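Side-chain contacts in protein (soluble lytic transglycosylase SLT70) (Escherichia coli, PDB 1QSA), which cleaves the glycosidic bonds between N-acetylmuramic acid and N-acetylglucosamine in peptidoglycan, forming a 1,6-anhydro bond in the muramic acid product: residues T73-F78 with A93-K98; N107-K112 with S118-Q123; K126-T131 with D140-V145; V175-M180 with S189-L194. All coordinates share one frame; numbering follows the deposited sequence.

Contact 1 (T73-F78 with A93-K98); sequences TLQSRF and AFSPEK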
# COMPACT_ATOMS: atom_id res chain seq x y z
N THR A 73 -17.18 -8.35 12.30
CA THR A 73 -15.96 -9.10 12.60
C THR A 73 -16.24 -10.16 13.67
O THR A 73 -15.58 -11.21 13.72
CB THR A 73 -14.79 -8.20 13.04
OG1 THR A 73 -15.14 -7.48 14.23
CG2 THR A 73 -14.41 -7.22 11.93
N LEU A 74 -17.23 -9.90 14.53
CA LEU A 74 -17.58 -10.84 15.60
C LEU A 74 -18.04 -12.20 15.05
O LEU A 74 -17.87 -13.24 15.71
CB LEU A 74 -18.66 -10.25 16.52
CG LEU A 74 -19.07 -11.09 17.74
CD1 LEU A 74 -17.87 -11.39 18.64
CD2 LEU A 74 -20.17 -10.37 18.53
N GLN A 75 -18.61 -12.20 13.84
CA GLN A 75 -19.08 -13.44 13.20
C GLN A 75 -17.90 -14.42 13.03
O GLN A 75 -17.97 -15.59 13.43
CB GLN A 75 -19.70 -13.11 11.85
CG GLN A 75 -20.37 -14.28 11.16
CD GLN A 75 -21.59 -14.80 11.92
OE1 GLN A 75 -22.08 -14.16 12.86
NE2 GLN A 75 -22.07 -15.97 11.53
N SER A 76 -16.81 -13.93 12.42
CA SER A 76 -15.62 -14.76 12.24
C SER A 76 -14.92 -15.04 13.57
O SER A 76 -14.44 -16.16 13.79
CB SER A 76 -14.64 -14.12 11.25
OG SER A 76 -15.12 -14.23 9.92
N ARG A 77 -14.89 -14.06 14.48
CA ARG A 77 -14.26 -14.24 15.79
C ARG A 77 -14.97 -15.34 16.61
O ARG A 77 -14.32 -16.20 17.22
CB ARG A 77 -14.25 -12.93 16.56
CG ARG A 77 -13.60 -13.02 17.93
CD ARG A 77 -13.54 -11.65 18.60
NE ARG A 77 -13.03 -11.75 19.97
CZ ARG A 77 -12.78 -10.70 20.76
NH1 ARG A 77 -13.00 -9.46 20.33
NH2 ARG A 77 -12.32 -10.90 21.99
N PHE A 78 -16.30 -15.35 16.56
CA PHE A 78 -17.04 -16.36 17.32
C PHE A 78 -16.93 -17.73 16.66
O PHE A 78 -16.98 -18.76 17.35
CB PHE A 78 -18.50 -15.97 17.53
CG PHE A 78 -19.15 -16.75 18.63
CD1 PHE A 78 -18.61 -16.72 19.92
CD2 PHE A 78 -20.28 -17.53 18.38
CE1 PHE A 78 -19.21 -17.46 20.96
CE2 PHE A 78 -20.87 -18.27 19.41
CZ PHE A 78 -20.33 -18.23 20.69
N ALA A 93 -24.02 -24.30 12.95
CA ALA A 93 -25.36 -23.81 13.27
C ALA A 93 -25.28 -22.29 13.38
O ALA A 93 -26.19 -21.57 12.95
CB ALA A 93 -25.86 -24.43 14.59
N PHE A 94 -24.16 -21.80 13.89
CA PHE A 94 -23.94 -20.37 14.07
C PHE A 94 -23.55 -19.69 12.75
O PHE A 94 -23.97 -18.55 12.47
CB PHE A 94 -22.86 -20.13 15.14
CG PHE A 94 -22.43 -18.69 15.25
CD1 PHE A 94 -23.24 -17.75 15.91
CD2 PHE A 94 -21.25 -18.25 14.64
CE1 PHE A 94 -22.88 -16.40 15.96
CE2 PHE A 94 -20.88 -16.89 14.68
CZ PHE A 94 -21.70 -15.97 15.34
N SER A 95 -22.77 -20.40 11.94
CA SER A 95 -22.30 -19.89 10.65
C SER A 95 -22.51 -20.95 9.56
O SER A 95 -21.57 -21.61 9.13
CB SER A 95 -20.80 -19.53 10.75
OG SER A 95 -20.30 -19.03 9.51
N PRO A 96 -23.76 -21.12 9.10
CA PRO A 96 -24.04 -22.12 8.06
C PRO A 96 -23.33 -21.83 6.73
O PRO A 96 -23.07 -22.75 5.96
CB PRO A 96 -25.57 -22.09 7.92
CG PRO A 96 -25.97 -20.77 8.51
CD PRO A 96 -25.01 -20.56 9.64
N GLU A 97 -23.04 -20.56 6.47
CA GLU A 97 -22.34 -20.13 5.26
C GLU A 97 -20.87 -19.86 5.57
O GLU A 97 -20.51 -19.56 6.70
CB GLU A 97 -22.96 -18.86 4.68
CG GLU A 97 -24.45 -18.91 4.40
CD GLU A 97 -24.89 -20.15 3.66
OE1 GLU A 97 -24.18 -20.57 2.71
OE2 GLU A 97 -25.94 -20.72 4.03
N LYS A 98 -20.04 -19.95 4.54
CA LYS A 98 -18.59 -19.72 4.65
C LYS A 98 -18.34 -18.34 5.29
O LYS A 98 -18.90 -17.33 4.84
CB LYS A 98 -18.00 -19.77 3.24
CG LYS A 98 -16.51 -19.54 3.12
CD LYS A 98 -16.16 -19.36 1.64
CE LYS A 98 -14.67 -19.25 1.41
NZ LYS A 98 -14.35 -19.05 -0.05
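F78 and F94 make the aromatic part of this buried contact, a T-shaped (edge-to-face) pair with centroids 5.0 Å apart and planes at 77°. F78 supplies the edge: its CD2 stands over the centre of the F94 ring, 3.7 Å from F94 CZ, while F78 CB lies along the same ring near CE2 and CZ. F94 reaches across with CG anti to the backbone N (chi1 172°), which carries the ring from the last turn of helix 88-94 to the flank of helix 69-84. The polar part belongs to Q75, modelled in two conformers, so its contacts are tentative. In the conformer described, its bent chain runs alongside F94, the two pointing opposite ways, with the amide nearly flat to the ring (planes 22° apart). Q75 NE2 there makes a weak hydrogen bond to F94 O (3.3 Å), and Q75 OE1 lies obliquely 3.1 Å from F94 CZ. R63 also reaches Q75 OE1 through a weak hydrogen bond. Where the chain leaves helix 88-94, S95 packs CB against Q75 NE2 at 3.9 Å and turns its hydroxyl back to the chain, S95 OG donating to E97 O (2.9 Å). V58 and T59 of helix 55-64 add further packing against F94. Two consecutive helices of the all-helical superhelix are thus packed through the C-terminal end of the second, where F94 sits against helix 69-84.

Contact 2 (N107-K112 with S118-Q123); sequences NYYYAK and SEEAWQ. With SO4 (sulfate ion), chain F.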
# COMPACT_ATOMS: atom_id res chain seq x y z
N ASN A 107 -11.57 -23.08 9.93
CA ASN A 107 -12.36 -23.75 10.95
C ASN A 107 -13.72 -24.23 10.44
O ASN A 107 -14.20 -25.30 10.84
CB ASN A 107 -12.51 -22.83 12.17
CG ASN A 107 -11.23 -22.77 12.99
OD1 ASN A 107 -10.57 -23.79 13.21
ND2 ASN A 107 -10.89 -21.58 13.48
N TYR A 108 -14.31 -23.47 9.53
CA TYR A 108 -15.60 -23.81 8.92
C TYR A 108 -15.47 -25.13 8.16
O TYR A 108 -16.31 -26.03 8.31
CB TYR A 108 -16.02 -22.69 7.97
CG TYR A 108 -17.26 -22.96 7.14
CD1 TYR A 108 -18.54 -22.69 7.65
CD2 TYR A 108 -17.16 -23.45 5.83
CE1 TYR A 108 -19.69 -22.90 6.87
CE2 TYR A 108 -18.31 -23.65 5.04
CZ TYR A 108 -19.56 -23.37 5.57
OH TYR A 108 -20.68 -23.53 4.78
N TYR A 109 -14.43 -25.24 7.32
CA TYR A 109 -14.24 -26.48 6.57
C TYR A 109 -13.84 -27.66 7.44
O TYR A 109 -14.26 -28.78 7.17
CB TYR A 109 -13.31 -26.26 5.39
CG TYR A 109 -14.00 -25.42 4.36
CD1 TYR A 109 -15.14 -25.90 3.70
CD2 TYR A 109 -13.58 -24.12 4.08
CE1 TYR A 109 -15.83 -25.13 2.80
CE2 TYR A 109 -14.29 -23.32 3.18
CZ TYR A 109 -15.41 -23.84 2.54
OH TYR A 109 -16.10 -23.08 1.64
N TYR A 110 -13.11 -27.42 8.52
CA TYR A 110 -12.76 -28.52 9.42
C TYR A 110 -14.07 -28.96 10.11
O TYR A 110 -14.30 -30.16 10.33
CB TYR A 110 -11.73 -28.08 10.47
CG TYR A 110 -11.19 -29.22 11.30
CD1 TYR A 110 -10.32 -30.17 10.74
CD2 TYR A 110 -11.52 -29.34 12.64
CE1 TYR A 110 -9.80 -31.20 11.51
CE2 TYR A 110 -10.99 -30.37 13.43
CZ TYR A 110 -10.13 -31.30 12.86
OH TYR A 110 -9.61 -32.31 13.64
N ALA A 111 -14.96 -28.01 10.42
CA ALA A 111 -16.25 -28.35 11.03
C ALA A 111 -17.07 -29.21 10.05
O ALA A 111 -17.80 -30.11 10.47
CB ALA A 111 -17.03 -27.09 11.39
N LYS A 112 -16.99 -28.89 8.76
CA LYS A 112 -17.69 -29.66 7.72
C LYS A 112 -17.19 -31.11 7.74
O LYS A 112 -17.99 -32.04 7.73
CB LYS A 112 -17.48 -29.02 6.35
CG LYS A 112 -18.33 -27.77 6.12
CD LYS A 112 -19.78 -28.12 5.81
CE LYS A 112 -20.65 -26.89 5.60
NZ LYS A 112 -21.99 -27.25 5.03
N SER A 118 -17.30 -34.44 4.11
CA SER A 118 -15.93 -34.49 3.59
C SER A 118 -15.72 -33.86 2.21
O SER A 118 -14.76 -33.12 2.02
CB SER A 118 -15.39 -35.93 3.58
OG SER A 118 -15.20 -36.42 4.90
N GLU A 119 -16.60 -34.17 1.26
CA GLU A 119 -16.46 -33.65 -0.10
C GLU A 119 -16.42 -32.12 -0.09
O GLU A 119 -15.58 -31.49 -0.75
CB GLU A 119 -17.59 -34.17 -1.00
CG GLU A 119 -17.53 -33.67 -2.43
CD GLU A 119 -18.64 -34.22 -3.33
OE1 GLU A 119 -19.71 -34.63 -2.82
OE2 GLU A 119 -18.44 -34.20 -4.56
N GLU A 120 -17.30 -31.52 0.70
CA GLU A 120 -17.35 -30.06 0.80
C GLU A 120 -16.11 -29.53 1.53
O GLU A 120 -15.54 -28.49 1.16
CB GLU A 120 -18.63 -29.64 1.53
CG GLU A 120 -18.80 -28.15 1.58
CD GLU A 120 -20.10 -27.69 2.22
OE1 GLU A 120 -20.94 -28.52 2.67
OE2 GLU A 120 -20.28 -26.46 2.26
N ALA A 121 -15.68 -30.27 2.55
CA ALA A 121 -14.50 -29.89 3.33
C ALA A 121 -13.26 -29.84 2.42
O ALA A 121 -12.46 -28.92 2.51
CB ALA A 121 -14.28 -30.87 4.46
N TRP A 122 -13.13 -30.83 1.53
CA TRP A 122 -11.98 -30.90 0.62
C TRP A 122 -12.00 -29.80 -0.44
O TRP A 122 -10.93 -29.31 -0.84
CB TRP A 122 -11.89 -32.28 -0.03
CG TRP A 122 -11.87 -33.45 0.93
CD1 TRP A 122 -12.24 -34.74 0.63
CD2 TRP A 122 -11.50 -33.45 2.32
NE1 TRP A 122 -12.12 -35.53 1.74
CE2 TRP A 122 -11.67 -34.77 2.80
CE3 TRP A 122 -11.05 -32.47 3.21
CZ2 TRP A 122 -11.41 -35.14 4.12
CZ3 TRP A 122 -10.79 -32.83 4.54
CH2 TRP A 122 -10.97 -34.16 4.98
N GLN A 123 -13.19 -29.41 -0.89
CA GLN A 123 -13.32 -28.33 -1.86
C GLN A 123 -12.81 -27.05 -1.20
O GLN A 123 -12.05 -26.30 -1.80
CB GLN A 123 -14.78 -28.13 -2.28
CG GLN A 123 -15.37 -29.31 -3.05
CD GLN A 123 -16.91 -29.36 -3.00
OE1 GLN A 123 -17.57 -28.52 -2.38
NE2 GLN A 123 -17.47 -30.39 -3.64
S SO4 F . -12.95 -39.32 5.31
O1 SO4 F . -11.94 -40.08 4.55
O2 SO4 F . -12.25 -38.28 6.09
O3 SO4 F . -13.92 -38.71 4.37
O4 SO4 F . -13.66 -40.22 6.23
O HOH W 1 -22.72 -25.13 2.62
O HOH W 2 -18.60 -24.67 0.89
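Two consecutive, nearly antiparallel helices meet here in a close helical hairpin, 102-114 against 118-129, with a salt bridge on one flank. The axes of segments 107-112 and 118-123 approach to 8.1 Å at 157° between their N-to-C directions. A small residue permits this: A121 CB rests 3.4 Å from Y109 O, with K112 CB beside it. Y109, its CG beside the backbone N (chi1 -70°), lays CD1 obliquely against E120 O at 3.6 Å, and one face of its ring is covered by CD2 of Y108. The charged flank is K112 with E120. The lysine bends at chi2 and crosses the extended glutamate, so that K112 NZ meets E120 OE1 at 2.9 Å from above the carboxylate plane, 36° out of it. The other oxygen, OE2 of E120, accepts from two waters, each at 2.8 Å; one also accepts from K112 NZ, and the other joins Y109 OH. Y108 OH has only a weak bond to the first water, its stronger partner being P96 O. This network probably spreads the carboxylate's charge over lysine and solvent. At the start of the second helix S118 OG donates to O3 of a sulfate ion, probably from the crystallisation liquor, at 2.7 Å; W113 NE1 binds the same ion. Such antiparallel helix pairs, joined by short turns, are characteristic of alpha-superhelical folds like this one.

Contact 3 (K126-T131 with D140-V145); sequences KELWLT and DKLFSV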
# COMPACT_ATOMS: atom_id res chain seq x y z
N LYS A 126 -8.90 -27.24 -0.54
CA LYS A 126 -8.12 -27.03 -1.76
C LYS A 126 -7.98 -25.54 -2.10
O LYS A 126 -6.91 -25.08 -2.48
CB LYS A 126 -8.73 -27.80 -2.94
CG LYS A 126 -7.87 -27.74 -4.19
CD LYS A 126 -8.49 -28.54 -5.32
CE LYS A 126 -7.59 -28.48 -6.56
NZ LYS A 126 -8.20 -29.18 -7.72
N GLU A 127 -9.07 -24.80 -1.94
CA GLU A 127 -9.07 -23.37 -2.22
C GLU A 127 -8.13 -22.62 -1.25
O GLU A 127 -7.43 -21.70 -1.65
CB GLU A 127 -10.49 -22.82 -2.12
CG GLU A 127 -10.63 -21.37 -2.54
CD GLU A 127 -12.08 -20.92 -2.61
OE1 GLU A 127 -12.95 -21.74 -2.98
OE2 GLU A 127 -12.34 -19.74 -2.29
N LEU A 128 -8.14 -23.03 0.01
CA LEU A 128 -7.30 -22.43 1.04
C LEU A 128 -5.82 -22.83 0.88
O LEU A 128 -4.91 -22.11 1.29
CB LEU A 128 -7.81 -22.85 2.43
CG LEU A 128 -9.14 -22.23 2.90
CD1 LEU A 128 -9.75 -23.02 4.07
CD2 LEU A 128 -8.92 -20.77 3.28
N TRP A 129 -5.61 -24.00 0.28
CA TRP A 129 -4.28 -24.55 0.08
C TRP A 129 -3.50 -23.90 -1.06
O TRP A 129 -2.30 -23.70 -0.94
CB TRP A 129 -4.42 -26.05 -0.21
CG TRP A 129 -3.15 -26.77 -0.56
CD1 TRP A 129 -2.70 -27.11 -1.82
CD2 TRP A 129 -2.20 -27.33 0.36
NE1 TRP A 129 -1.54 -27.84 -1.73
CE2 TRP A 129 -1.21 -27.99 -0.41
CE3 TRP A 129 -2.09 -27.33 1.76
CZ2 TRP A 129 -0.12 -28.65 0.18
CZ3 TRP A 129 -1.01 -27.98 2.35
CH2 TRP A 129 -0.04 -28.64 1.55
N LEU A 130 -4.19 -23.60 -2.15
CA LEU A 130 -3.54 -23.06 -3.34
C LEU A 130 -3.10 -21.61 -3.28
O LEU A 130 -3.61 -20.74 -4.01
CB LEU A 130 -4.37 -23.38 -4.59
CG LEU A 130 -4.47 -24.89 -4.88
CD1 LEU A 130 -5.52 -25.15 -5.93
CD2 LEU A 130 -3.12 -25.46 -5.32
N THR A 131 -2.09 -21.39 -2.46
CA THR A 131 -1.48 -20.07 -2.26
C THR A 131 -0.06 -20.28 -1.72
O THR A 131 0.21 -21.24 -0.99
CB THR A 131 -2.27 -19.19 -1.27
OG1 THR A 131 -1.60 -17.93 -1.12
CG2 THR A 131 -2.40 -19.85 0.10
N ASP A 140 -3.94 -25.94 9.55
CA ASP A 140 -3.09 -27.12 9.62
C ASP A 140 -3.86 -28.42 9.84
O ASP A 140 -3.66 -29.40 9.10
CB ASP A 140 -1.98 -26.94 10.67
CG ASP A 140 -0.98 -25.85 10.28
OD1 ASP A 140 -0.90 -25.48 9.08
OD2 ASP A 140 -0.25 -25.38 11.17
N LYS A 141 -4.79 -28.41 10.79
CA LYS A 141 -5.59 -29.62 11.06
C LYS A 141 -6.46 -30.01 9.84
O LYS A 141 -6.68 -31.19 9.57
CB LYS A 141 -6.45 -29.42 12.32
CG LYS A 141 -7.42 -28.23 12.27
CD LYS A 141 -8.14 -28.08 13.62
CE LYS A 141 -9.14 -26.93 13.61
NZ LYS A 141 -8.44 -25.62 13.46
N LEU A 142 -6.91 -29.00 9.10
CA LEU A 142 -7.73 -29.21 7.91
C LEU A 142 -6.90 -29.82 6.78
O LEU A 142 -7.34 -30.77 6.14
CB LEU A 142 -8.37 -27.89 7.44
CG LEU A 142 -9.15 -27.97 6.11
CD1 LEU A 142 -10.38 -28.91 6.21
CD2 LEU A 142 -9.57 -26.56 5.69
N PHE A 143 -5.72 -29.26 6.54
CA PHE A 143 -4.84 -29.76 5.49
C PHE A 143 -4.40 -31.19 5.83
O PHE A 143 -4.21 -32.01 4.94
CB PHE A 143 -3.61 -28.85 5.32
CG PHE A 143 -3.93 -27.47 4.82
CD1 PHE A 143 -5.06 -27.23 4.04
CD2 PHE A 143 -3.07 -26.40 5.12
CE1 PHE A 143 -5.34 -25.94 3.55
CE2 PHE A 143 -3.34 -25.11 4.64
CZ PHE A 143 -4.47 -24.88 3.86
N SER A 144 -4.22 -31.46 7.12
CA SER A 144 -3.81 -32.78 7.60
C SER A 144 -4.87 -33.84 7.32
O SER A 144 -4.55 -34.88 6.74
CB SER A 144 -3.50 -32.73 9.10
OG SER A 144 -3.01 -33.98 9.54
N VAL A 145 -6.12 -33.59 7.70
CA VAL A 145 -7.18 -34.58 7.45
C VAL A 145 -7.48 -34.72 5.96
O VAL A 145 -7.80 -35.81 5.48
CB VAL A 145 -8.49 -34.32 8.27
CG1 VAL A 145 -8.20 -34.42 9.77
CG2 VAL A 145 -9.12 -32.98 7.93
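The buried apolar core between successive helices of the superhelix holds this contact, where the end of helix 118-129 meets helix 138-148. W129 and F143 form a T-shaped (edge-to-face) pair: the indole's six-membered ring turns its edge to the phenyl face, with centroids 4.9 Å apart and planes at 81°. W129 CE3 stands over the centre of the F143 ring, 3.6 Å from F143 CG, and CZ3 follows toward CD2. F143 reaches in with CG anti to its carbonyl carbon (chi1 -65°), and the far end of its ring meets the backbone: F143 CZ lies 3.8 Å from L128 O, near the ring plane. Beside the pair, L128 and L142 lie roughly perpendicular and touch by methyl groups, L128 CD1 to L142 CD2 at 3.9 Å, while L128 CB borders F143 CE1 at 4.1 Å. W129 NE1 is hydrogen-bonded to A156 O, and R160 makes a cation-pi contact with the indole; both belong to helix 154-166. No hydrogen bond crosses between 126-131 and 140-145, so the join relies on apolar and aromatic packing, with the perpendicular rings placing weakly positive C-H groups over a pi face and the tryptophan's buried N-H satisfied by the next helix.

Contact 4 (V175-M180 with S189-L194); sequences VLAGQM and SAIISL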
# COMPACT_ATOMS: atom_id res chain seq x y z
N VAL A 175 9.19 -26.73 4.40
CA VAL A 175 8.27 -27.53 5.20
C VAL A 175 7.49 -28.51 4.31
O VAL A 175 7.36 -29.70 4.64
CB VAL A 175 7.26 -26.64 6.00
CG1 VAL A 175 6.12 -27.49 6.61
CG2 VAL A 175 8.00 -25.92 7.11
N LEU A 176 7.01 -28.03 3.16
CA LEU A 176 6.25 -28.86 2.23
C LEU A 176 7.11 -30.00 1.67
O LEU A 176 6.69 -31.15 1.66
CB LEU A 176 5.66 -28.01 1.10
CG LEU A 176 4.55 -27.02 1.50
CD1 LEU A 176 4.15 -26.17 0.32
CD2 LEU A 176 3.33 -27.77 2.04
N ALA A 177 8.33 -29.67 1.25
CA ALA A 177 9.23 -30.67 0.69
C ALA A 177 9.66 -31.69 1.76
O ALA A 177 9.91 -32.85 1.44
CB ALA A 177 10.45 -30.02 0.03
N GLY A 178 9.74 -31.24 3.01
CA GLY A 178 10.11 -32.14 4.10
C GLY A 178 9.03 -33.19 4.34
O GLY A 178 9.31 -34.26 4.88
N GLN A 179 7.79 -32.88 3.97
CA GLN A 179 6.66 -33.81 4.12
C GLN A 179 6.18 -34.27 2.74
O GLN A 179 5.02 -34.61 2.56
CB GLN A 179 5.49 -33.09 4.83
CG GLN A 179 5.86 -32.33 6.11
CD GLN A 179 4.72 -31.46 6.64
OE1 GLN A 179 3.58 -31.53 6.17
NE2 GLN A 179 5.02 -30.63 7.63
N MET A 180 7.08 -34.28 1.76
CA MET A 180 6.72 -34.65 0.38
C MET A 180 6.02 -36.00 0.18
O MET A 180 6.40 -37.01 0.78
CB MET A 180 7.98 -34.65 -0.49
CG MET A 180 7.71 -34.69 -1.98
SD MET A 180 7.12 -33.11 -2.56
CE MET A 180 8.66 -32.37 -3.16
N SER A 189 14.86 -33.48 -1.44
CA SER A 189 16.11 -32.97 -0.91
C SER A 189 16.65 -31.82 -1.76
O SER A 189 17.12 -30.83 -1.21
CB SER A 189 17.16 -34.07 -0.81
OG SER A 189 18.35 -33.58 -0.22
N ALA A 190 16.56 -31.97 -3.08
CA ALA A 190 17.03 -30.95 -4.01
C ALA A 190 16.23 -29.65 -3.83
O ALA A 190 16.81 -28.56 -3.83
CB ALA A 190 16.92 -31.45 -5.46
N ILE A 191 14.92 -29.78 -3.63
CA ILE A 191 14.07 -28.61 -3.42
C ILE A 191 14.44 -27.91 -2.11
O ILE A 191 14.54 -26.68 -2.07
CB ILE A 191 12.58 -29.01 -3.40
CG1 ILE A 191 12.15 -29.43 -4.81
CG2 ILE A 191 11.71 -27.83 -2.91
CD1 ILE A 191 10.80 -30.13 -4.89
N ILE A 192 14.63 -28.68 -1.05
CA ILE A 192 14.99 -28.12 0.25
C ILE A 192 16.33 -27.38 0.11
O ILE A 192 16.49 -26.28 0.63
CB ILE A 192 15.08 -29.22 1.33
CG1 ILE A 192 13.69 -29.79 1.62
CG2 ILE A 192 15.66 -28.66 2.64
CD1 ILE A 192 13.70 -31.08 2.42
N SER A 193 17.26 -27.96 -0.65
CA SER A 193 18.56 -27.33 -0.85
C SER A 193 18.44 -26.02 -1.62
O SER A 193 19.17 -25.06 -1.33
CB SER A 193 19.52 -28.28 -1.59
OG SER A 193 19.88 -29.38 -0.75
N LEU A 194 17.51 -25.97 -2.58
CA LEU A 194 17.28 -24.79 -3.40
C LEU A 194 16.67 -23.65 -2.56
O LEU A 194 17.06 -22.49 -2.70
CB LEU A 194 16.37 -25.14 -4.59
CG LEU A 194 16.26 -24.13 -5.73
CD1 LEU A 194 17.57 -24.11 -6.52
CD2 LEU A 194 15.11 -24.51 -6.66
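I191 meets A177 and M180, and its branches divide the work. Its CB lies 4.2 Å from A177 CB. From there CG2, anti to the backbone N, comes to A177 CB at 3.9 Å, while CG1 takes the other direction, anti to the carbonyl carbon (chi1 -70°), and extends the chain. The tip, I191 CD1, arrives 3.5 Å from M180 CE, the methionine chain running transversely to the isoleucine. M180, in the loop beyond helix 170-178, gets its methyl there by bending at chi2 and chi3. I192 works alongside: its CG1 packs at 3.6 Å on A177 CB, so that this one methyl is shared by two successive isoleucines, and I192 CD1 lies over the backbone at G178, 4.0 Å from G178 N. The side-chain contacts across are all apolar. Helix 185-196 presents I191 and I192 to helix 170-178, and I191 is further enclosed by F204 of helix 201-207 and by F213 and M217 of helix 212-228. The contact thus sits between helix 154-166, whose I161 is touched by M180, and helices 201-207 and 212-228, which flank I191.

Overall arrangement
From the N terminus the four contacts follow in series, each closing a short loop before the next opens, and none nests within or crosses another. Contact 1 ties helix 69-84 to the end of helix 88-94; its loop touches Y108 of contact 2 and reaches contact 3 through the salt bridge of K98 with E127. Contacts 2 and 3 share helix 118-129, their centres 10 Å apart, and N107 OD1 is hydrogen-bonded to K141 NZ. W129 of contact 3 then packs on L176 of contact 4. Contacts 1 and 4 stay about 20 Å apart at nearest atoms. Together they join neighbouring helices within the part of the superhelix from 69-84 to 185-196, away from the predicted active-site residue E478.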